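Long-range contact in uncharacterized protein conserved in bacteria (Streptococcus suis, PDB 4FZQ), which is a streptococcal surface antigen whose G5 domain probably helps the bacterium attach to host cells: residues A[41-49]-A[57-65]. The protein carries 1 engineered substitution. Residues are numbered along the deposited sequence; the frame is centred on the assembly and turned at random.
Sequences KKVSVYQDV and ATNLLSETV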
ATOM      1  N   LYS A  41       6.276 -13.125   8.176  1.00 30.94           N
ATOM      2  CA  LYS A  41       5.114 -13.102   9.040  1.00 32.43           C
ATOM      3  C   LYS A  41       5.273 -12.264  10.310  1.00 31.04           C
ATOM      4  O   LYS A  41       6.329 -12.260  10.941  1.00 30.26           O
ATOM      5  CB  LYS A  41       4.801 -14.553   9.400  1.00 35.28           C
ATOM      6  CG  LYS A  41       3.390 -14.848   9.814  1.00 43.22           C
ATOM      7  CD  LYS A  41       3.177 -16.367   9.844  1.00 49.27           C
ATOM      8  CE  LYS A  41       3.336 -16.980   8.446  1.00 52.12           C
ATOM      9  NZ  LYS A  41       3.091 -18.451   8.427  1.00 52.87           N
ATOM     10  N   LYS A  42       4.218 -11.549  10.671  1.00 28.00           N
ATOM     11  CA  LYS A  42       4.219 -10.753  11.895  1.00 27.88           C
ATOM     12  C   LYS A  42       3.009 -11.226  12.684  1.00 27.47           C
ATOM     13  O   LYS A  42       1.872 -10.916  12.340  1.00 26.62           O
ATOM     14  CB  LYS A  42       4.093  -9.275  11.581  1.00 27.92           C
ATOM     15  CG  LYS A  42       3.973  -8.371  12.787  1.00 33.87           C
ATOM     16  CD  LYS A  42       3.840  -6.935  12.309  1.00 39.13           C
ATOM     17  CE  LYS A  42       3.358  -6.005  13.401  1.00 43.17           C
ATOM     18  NZ  LYS A  42       2.892  -4.701  12.822  1.00 44.64           N
ATOM     19  N   VAL A  43       3.260 -12.007  13.729  1.00 24.53           N
ATOM     20  CA  VAL A  43       2.185 -12.535  14.559  1.00 25.18           C
ATOM     21  C   VAL A  43       2.060 -11.814  15.894  1.00 24.98           C
ATOM     22  O   VAL A  43       3.014 -11.745  16.666  1.00 25.06           O
ATOM     23  CB  VAL A  43       2.388 -14.020  14.856  1.00 24.18           C
ATOM     24  CG1 VAL A  43       1.299 -14.506  15.758  1.00 25.61           C
ATOM     25  CG2 VAL A  43       2.404 -14.810  13.568  1.00 25.59           C
ATOM     26  N   SER A  44       0.878 -11.270  16.151  1.00 24.23           N
ATOM     27  CA  SER A  44       0.625 -10.579  17.398  1.00 22.97           C
ATOM     28  C   SER A  44      -0.376 -11.381  18.211  1.00 24.14           C
ATOM     29  O   SER A  44      -1.371 -11.884  17.676  1.00 22.95           O
ATOM     30  CB  SER A  44       0.061  -9.183  17.138  1.00 23.34           C
ATOM     31  OG  SER A  44       0.938  -8.404  16.365  1.00 23.32           O
ATOM     32  N   VAL A  45      -0.097 -11.521  19.503  1.00 24.93           N
ATOM     33  CA  VAL A  45      -1.009 -12.220  20.394  1.00 24.42           C
ATOM     34  C   VAL A  45      -1.640 -11.135  21.251  1.00 23.82           C
ATOM     35  O   VAL A  45      -0.933 -10.342  21.880  1.00 21.57           O
ATOM     36  CB  VAL A  45      -0.283 -13.215  21.309  1.00 26.37           C
ATOM     37  CG1 VAL A  45      -1.272 -13.795  22.324  1.00 25.58           C
ATOM     38  CG2 VAL A  45       0.329 -14.330  20.485  1.00 24.57           C
ATOM     39  N   TYR A  46      -2.967 -11.089  21.255  1.00 22.70           N
ATOM     40  CA  TYR A  46      -3.686 -10.088  22.029  1.00 22.97           C
ATOM     41  C   TYR A  46      -4.493 -10.736  23.120  1.00 24.08           C
ATOM     42  O   TYR A  46      -4.723 -11.949  23.107  1.00 22.80           O
ATOM     43  CB  TYR A  46      -4.670  -9.309  21.153  1.00 22.04           C
ATOM     44  CG  TYR A  46      -4.043  -8.453  20.085  1.00 21.28           C
ATOM     45  CD1 TYR A  46      -3.787  -8.963  18.814  1.00 22.71           C
ATOM     46  CD2 TYR A  46      -3.705  -7.127  20.347  1.00 19.43           C
ATOM     47  CE1 TYR A  46      -3.208  -8.163  17.823  1.00 24.51           C
ATOM     48  CE2 TYR A  46      -3.131  -6.328  19.377  1.00 22.54           C
ATOM     49  CZ  TYR A  46      -2.885  -6.849  18.114  1.00 24.59           C
ATOM     50  OH  TYR A  46      -2.325  -6.054  17.144  1.00 29.87           O
ATOM     51  N   GLN A  47      -4.925  -9.914  24.072  1.00 27.19           N
ATOM     52  CA  GLN A  47      -5.785 -10.405  25.137  1.00 26.77           C
ATOM     53  C   GLN A  47      -6.956  -9.450  25.266  1.00 26.52           C
ATOM     54  O   GLN A  47      -6.775  -8.249  25.452  1.00 23.54           O
ATOM     55  CB  GLN A  47      -5.071 -10.495  26.468  1.00 27.93           C
ATOM     56  CG  GLN A  47      -5.886 -11.314  27.433  1.00 31.44           C
ATOM     57  CD  GLN A  47      -5.262 -11.428  28.793  1.00 33.49           C
ATOM     58  OE1 GLN A  47      -5.526 -12.383  29.519  1.00 34.07           O
ATOM     59  NE2 GLN A  47      -4.441 -10.450  29.159  1.00 34.32           N
ATOM     60  N   ASP A  48      -8.162  -9.991  25.152  1.00 26.29           N
ATOM     61  CA  ASP A  48      -9.362  -9.180  25.239  1.00 29.77           C
ATOM     62  C   ASP A  48     -10.070  -9.379  26.561  1.00 30.97           C
ATOM     63  O   ASP A  48      -9.992 -10.458  27.154  1.00 31.82           O
ATOM     64  CB  ASP A  48     -10.327  -9.557  24.116  1.00 31.48           C
ATOM     65  CG  ASP A  48      -9.780  -9.247  22.737  1.00 32.53           C
ATOM     66  OD1 ASP A  48     -10.176  -9.943  21.781  1.00 32.89           O
ATOM     67  OD2 ASP A  48      -8.972  -8.307  22.603  1.00 34.37           O
ATOM     68  N   VAL A  49     -10.743  -8.334  27.028  1.00 29.40           N
ATOM     69  CA  VAL A  49     -11.520  -8.437  28.254  1.00 30.30           C
ATOM     70  C   VAL A  49     -12.962  -8.432  27.776  1.00 30.79           C
ATOM     71  O   VAL A  49     -13.361  -7.562  27.001  1.00 29.44           O
ATOM     72  CB  VAL A  49     -11.340  -7.228  29.195  1.00 29.87           C
ATOM     73  CG1 VAL A  49     -12.072  -7.493  30.506  1.00 29.58           C
ATOM     74  CG2 VAL A  49      -9.903  -6.977  29.456  1.00 28.17           C
ATOM     75  N   ALA A  57     -11.940  -4.097  25.988  1.00 32.90           N
ATOM     76  CA  ALA A  57     -10.577  -3.609  25.868  1.00 29.84           C
ATOM     77  C   ALA A  57      -9.637  -4.737  25.486  1.00 27.63           C
ATOM     78  O   ALA A  57      -9.958  -5.920  25.630  1.00 26.08           O
ATOM     79  CB  ALA A  57     -10.128  -2.986  27.192  1.00 30.38           C
ATOM     80  N   THR A  58      -8.461  -4.373  25.002  1.00 27.70           N
ATOM     81  CA  THR A  58      -7.510  -5.392  24.618  1.00 26.82           C
ATOM     82  C   THR A  58      -6.068  -4.949  24.766  1.00 25.27           C
ATOM     83  O   THR A  58      -5.726  -3.792  24.522  1.00 24.22           O
ATOM     84  CB  THR A  58      -7.767  -5.896  23.158  1.00 26.41           C
ATOM     85  OG1 THR A  58      -6.608  -5.667  22.359  1.00 28.36           O
ATOM     86  CG2 THR A  58      -8.961  -5.198  22.534  1.00 25.77           C
ATOM     87  N   ASN A  59      -5.232  -5.885  25.201  1.00 26.79           N
ATOM     88  CA  ASN A  59      -3.814  -5.631  25.370  1.00 26.19           C
ATOM     89  C   ASN A  59      -3.026  -6.496  24.398  1.00 26.44           C
ATOM     90  O   ASN A  59      -3.448  -7.601  24.030  1.00 26.60           O
ATOM     91  CB  ASN A  59      -3.342  -5.968  26.788  1.00 27.21           C
ATOM     92  CG  ASN A  59      -3.928  -5.059  27.851  1.00 27.09           C
ATOM     93  OD1 ASN A  59      -4.177  -3.881  27.620  1.00 27.99           O
ATOM     94  ND2 ASN A  59      -4.122  -5.608  29.041  1.00 28.10           N
ATOM     95  N   LEU A  60      -1.876  -5.978  23.986  1.00 24.69           N
ATOM     96  CA  LEU A  60      -0.979  -6.691  23.095  1.00 23.57           C
ATOM     97  C   LEU A  60      -0.034  -7.464  24.020  1.00 23.73           C
ATOM     98  O   LEU A  60       0.661  -6.870  24.832  1.00 25.82           O
ATOM     99  CB  LEU A  60      -0.186  -5.697  22.247  1.00 22.79           C
ATOM    100  CG  LEU A  60       0.929  -6.299  21.384  1.00 22.99           C
ATOM    101  CD1 LEU A  60       0.315  -7.183  20.299  1.00 21.50           C
ATOM    102  CD2 LEU A  60       1.755  -5.183  20.757  1.00 23.22           C
ATOM    103  N   LEU A  61      -0.026  -8.782  23.905  1.00 19.59           N
ATOM    104  CA  LEU A  61       0.818  -9.609  24.742  1.00 21.18           C
ATOM    105  C   LEU A  61       2.212  -9.833  24.165  1.00 24.34           C
ATOM    106  O   LEU A  61       3.200  -9.821  24.904  1.00 25.61           O
ATOM    107  CB  LEU A  61       0.137 -10.954  24.980  1.00 22.37           C
ATOM    108  CG  LEU A  61      -0.549 -11.194  26.329  1.00 23.61           C
ATOM    109  CD1 LEU A  61      -1.177  -9.918  26.864  1.00 21.70           C
ATOM    110  CD2 LEU A  61      -1.577 -12.303  26.152  1.00 22.60           C
ATOM    111  N   SER A  62       2.292 -10.038  22.850  1.00 24.06           N
ATOM    112  CA  SER A  62       3.570 -10.263  22.192  1.00 23.84           C
ATOM    113  C   SER A  62       3.486 -10.044  20.697  1.00 26.84           C
ATOM    114  O   SER A  62       2.412 -10.104  20.099  1.00 25.96           O
ATOM    115  CB  SER A  62       4.067 -11.678  22.462  1.00 22.93           C
ATOM    116  OG  SER A  62       3.133 -12.639  22.008  1.00 21.99           O
ATOM    117  N   GLU A  63       4.644  -9.813  20.094  1.00 38.05           N
ATOM    118  CA  GLU A  63       4.731  -9.553  18.673  1.00 40.12           C
ATOM    119  C   GLU A  63       5.979 -10.271  18.146  1.00 41.16           C
ATOM    120  O   GLU A  63       7.110  -9.952  18.530  1.00 41.08           O
ATOM    121  CB  GLU A  63       4.821  -8.042  18.476  1.00 41.94           C
ATOM    122  CG  GLU A  63       4.545  -7.523  17.097  1.00 46.26           C
ATOM    123  CD  GLU A  63       4.563  -6.007  17.071  1.00 52.38           C
ATOM    124  OE1 GLU A  63       3.637  -5.389  17.640  1.00 54.34           O
ATOM    125  OE2 GLU A  63       5.512  -5.426  16.496  1.00 55.72           O
ATOM    126  N   THR A  64       5.751 -11.250  17.277  1.00 29.55           N
ATOM    127  CA  THR A  64       6.809 -12.059  16.693  1.00 28.98           C
ATOM    128  C   THR A  64       6.949 -11.819  15.196  1.00 28.56           C
ATOM    129  O   THR A  64       5.985 -11.937  14.453  1.00 30.86           O
ATOM    130  CB  THR A  64       6.511 -13.542  16.908  1.00 30.59           C
ATOM    131  OG1 THR A  64       6.404 -13.809  18.311  1.00 30.39           O
ATOM    132  CG2 THR A  64       7.604 -14.408  16.294  1.00 30.65           C
ATOM    133  N   VAL A  65       8.152 -11.490  14.752  1.00 36.86           N
ATOM    134  CA  VAL A  65       8.392 -11.254  13.337  1.00 33.97           C
ATOM    135  C   VAL A  65       9.285 -12.356  12.786  1.00 33.51           C
ATOM    136  O   VAL A  65      10.404 -12.535  13.251  1.00 34.62           O
ATOM    137  CB  VAL A  65       9.067  -9.890  13.108  1.00 34.65           C
ATOM    138  CG1 VAL A  65       9.586  -9.797  11.691  1.00 36.13           C
ATOM    139  CG2 VAL A  65       8.064  -8.773  13.356  1.00 32.43           C
TER
HETATM  140  O   HOH W   1       3.938 -12.768  19.190  1.00 35.57           O
HETATM  141  O   HOH W   2       1.616  -6.054  16.468  1.00 35.95           O
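Val45 O accepts two backbone donors from the facing strand: a firm bond from Leu61 N at 2.7 Å and a weak one from Ser62 N at 3.4 Å. This shared acceptor, with a register shift of one residue, identifies a classic beta bulge. Leu61, the extra residue, has phi/psi of -88/-40° and lays CD2 against Val45 CG1 (4.1 Å) and Gln47 CB (3.9 Å). On the face bearing Tyr46, the next residue pair along makes a CH-pi contact: Leu60 CD1 stands 4.0 Å from the Tyr46 ring centroid, 24° off the normal. The same methyl also meets Ser44 CB at 3.7 Å. Away from the bulge, regular ladder bonds continue, as in Thr64 N to Val43 O (2.8 Å). A water joins that carbonyl to Ser62 OG and Thr64 OG1. Asp48 is anchored outside the pair, by salt bridges to Arg8 and Lys6 on strand 4-13, which flanks 41-50. Beyond 55-66, Ser62 to Val65 pair antiparallel with a strand of the second subunit, extending the sheet, and Thr64 OG1 hydrogen-bonds Thr64 OG1 of that subunit. The whole is a bulged antiparallel hairpin within one of the two three-stranded sheets of this elongated G5 domain.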